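Local coordinates for protein glial cell-derived neurotrophic factor (Rattus norvegicus, PDB 1AGQ) that acts as a secreted, dimeric cystine-knot growth factor of the TGF-beta superfamily that supports neurons, probably by binding cell-surface receptors, at residues B[114-117]-B[121-124]. Residues are numbered along the deposited sequence; the frame is centred on the assembly and turned at random.
Sequences FLDD and YHIL
Phe114 and His122 face each other as an antiparallel hydrogen-bonded pair. Phe114 N gives a bond to His122 O (3.0 Å), and His122 N gives one back to Phe114 O (2.9 Å). On the same face of the sheet, His122 CB sits over one face of the Phe114 ring, 4.1 Å from its centroid, in a CH-pi contact. The two ring planes are inclined at 38° and meet obliquely, with Phe114 CE2 beside His122 CD2. With chi1 at 65°, Phe114 CG stands between the backbone N and the carbonyl carbon, and the ring swings over against His122 CB. Leu124 CG meets the ring edge at CE1 (4.0 Å). Tyr58 packs edge-to-face on both rings.

The His122 imidazole points its NE2-H at Asp116 OD2 (3.0 Å). The oxygen lies in the ring plane, but the donor stands above the carboxylate plane. Asp116 OD1 accepts Val120 N, so the carboxylate bridges turn and strand. An alanine at this position would keep the CB over the Phe114 ring, but without the imidazole Asp116 OD2 would probably lose its strand partner, and Phe114 CE2 the ring carbon CD2 beside it.

On the other face, Leu115 CD2 touches Tyr121 CB (3.7 Å), and Tyr121 OH bonds to Ser113 OG. This is the turn end of a two-stranded beta hairpin within the cystine-knot growth factor fold.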
ATOM      1  N   PHE B 114      23.560  -9.127  17.725  1.00 24.48           N
ATOM      2  CA  PHE B 114      24.029 -10.493  17.522  1.00 24.95           C
ATOM      3  C   PHE B 114      25.507 -10.579  17.832  1.00 22.13           C
ATOM      4  O   PHE B 114      26.212  -9.557  17.906  1.00 21.54           O
ATOM      5  CB  PHE B 114      23.753 -10.984  16.079  1.00 25.56           C
ATOM      6  CG  PHE B 114      24.508 -10.235  15.017  1.00 34.66           C
ATOM      7  CD1 PHE B 114      24.007  -9.042  14.495  1.00 34.43           C
ATOM      8  CD2 PHE B 114      25.732 -10.713  14.540  1.00 25.37           C
ATOM      9  CE1 PHE B 114      24.709  -8.338  13.521  1.00 38.96           C
ATOM     10  CE2 PHE B 114      26.440 -10.009  13.563  1.00 32.05           C
ATOM     11  CZ  PHE B 114      25.926  -8.822  13.055  1.00 31.39           C
ATOM     12  N   LEU B 115      25.972 -11.799  18.067  1.00 22.83           N
ATOM     13  CA  LEU B 115      27.381 -12.006  18.321  1.00 21.32           C
ATOM     14  C   LEU B 115      27.880 -12.664  17.037  1.00 23.01           C
ATOM     15  O   LEU B 115      27.205 -13.543  16.477  1.00 29.97           O
ATOM     16  CB  LEU B 115      27.603 -12.904  19.554  1.00 22.40           C
ATOM     17  CG  LEU B 115      27.072 -12.434  20.925  1.00 26.54           C
ATOM     18  CD1 LEU B 115      27.487 -13.426  22.005  1.00 24.91           C
ATOM     19  CD2 LEU B 115      27.612 -11.050  21.267  1.00 27.67           C
ATOM     20  N   ASP B 116      29.022 -12.204  16.532  1.00 26.18           N
ATOM     21  CA  ASP B 116      29.552 -12.788  15.309  1.00 24.64           C
ATOM     22  C   ASP B 116      30.291 -14.070  15.640  1.00 32.10           C
ATOM     23  O   ASP B 116      30.279 -14.519  16.792  1.00 26.01           O
ATOM     24  CB  ASP B 116      30.453 -11.798  14.574  1.00 20.99           C
ATOM     25  CG  ASP B 116      31.754 -11.496  15.305  1.00 28.93           C
ATOM     26  OD1 ASP B 116      32.094 -12.177  16.297  1.00 35.38           O
ATOM     27  OD2 ASP B 116      32.442 -10.546  14.865  1.00 28.06           O
ATOM     28  N   ASP B 117      30.927 -14.661  14.629  1.00 36.41           N
ATOM     29  CA  ASP B 117      31.653 -15.913  14.806  1.00 40.06           C
ATOM     30  C   ASP B 117      32.725 -15.845  15.889  1.00 36.52           C
ATOM     31  O   ASP B 117      33.053 -16.864  16.509  1.00 43.67           O
ATOM     32  CB  ASP B 117      32.252 -16.354  13.469  1.00 30.11           C
ATOM     33  CG  ASP B 117      31.210 -16.938  12.538  1.00 45.28           C
ATOM     34  OD1 ASP B 117      30.184 -17.450  13.032  1.00 42.74           O
ATOM     35  OD2 ASP B 117      31.416 -16.885  11.304  1.00 56.92           O
ATOM     36  N   TYR B 121      30.207  -8.585  19.824  1.00 23.47           N
ATOM     37  CA  TYR B 121      28.861  -8.034  19.816  1.00 27.05           C
ATOM     38  C   TYR B 121      28.709  -6.942  18.757  1.00 29.29           C
ATOM     39  O   TYR B 121      29.577  -6.084  18.608  1.00 27.39           O
ATOM     40  CB  TYR B 121      28.531  -7.455  21.198  1.00 20.66           C
ATOM     41  CG  TYR B 121      27.209  -6.719  21.251  1.00 23.69           C
ATOM     42  CD1 TYR B 121      27.116  -5.388  20.845  1.00 25.37           C
ATOM     43  CD2 TYR B 121      26.064  -7.342  21.718  1.00 22.87           C
ATOM     44  CE1 TYR B 121      25.897  -4.706  20.910  1.00 27.53           C
ATOM     45  CE2 TYR B 121      24.855  -6.677  21.787  1.00 23.24           C
ATOM     46  CZ  TYR B 121      24.783  -5.357  21.381  1.00 25.50           C
ATOM     47  OH  TYR B 121      23.568  -4.702  21.471  1.00 38.01           O
ATOM     48  N   HIS B 122      27.604  -6.992  18.015  1.00 24.76           N
ATOM     49  CA  HIS B 122      27.319  -6.008  16.979  1.00 26.23           C
ATOM     50  C   HIS B 122      25.838  -5.689  17.012  1.00 27.15           C
ATOM     51  O   HIS B 122      25.018  -6.542  17.366  1.00 22.58           O
ATOM     52  CB  HIS B 122      27.621  -6.565  15.591  1.00 27.33           C
ATOM     53  CG  HIS B 122      29.051  -6.918  15.372  1.00 31.51           C
ATOM     54  ND1 HIS B 122      30.033  -5.968  15.189  1.00 31.86           N
ATOM     55  CD2 HIS B 122      29.659  -8.120  15.234  1.00 29.47           C
ATOM     56  CE1 HIS B 122      31.185  -6.574  14.950  1.00 34.36           C
ATOM     57  NE2 HIS B 122      30.982  -7.878  14.972  1.00 29.91           N
ATOM     58  N   ILE B 123      25.483  -4.464  16.631  1.00 24.61           N
ATOM     59  CA  ILE B 123      24.069  -4.081  16.579  1.00 26.70           C
ATOM     60  C   ILE B 123      23.839  -3.347  15.252  1.00 22.42           C
ATOM     61  O   ILE B 123      24.650  -2.513  14.831  1.00 31.67           O
ATOM     62  CB  ILE B 123      23.669  -3.180  17.798  1.00 29.41           C
ATOM     63  CG1 ILE B 123      22.212  -2.726  17.673  1.00 32.57           C
ATOM     64  CG2 ILE B 123      24.576  -1.962  17.877  1.00 36.43           C
ATOM     65  CD1 ILE B 123      21.595  -2.320  18.980  1.00 31.60           C
ATOM     66  N   LEU B 124      22.782  -3.721  14.555  1.00 27.08           N
ATOM     67  CA  LEU B 124      22.431  -3.057  13.306  1.00 28.94           C
ATOM     68  C   LEU B 124      21.245  -2.187  13.708  1.00 28.08           C
ATOM     69  O   LEU B 124      20.281  -2.678  14.296  1.00 33.37           O
ATOM     70  CB  LEU B 124      22.014  -4.073  12.248  1.00 29.06           C
ATOM     71  CG  LEU B 124      23.080  -5.112  11.895  1.00 39.35           C
ATOM     72  CD1 LEU B 124      22.523  -6.057  10.845  1.00 34.93           C
ATOM     73  CD2 LEU B 124      24.332  -4.416  11.393  1.00 41.98           C
TER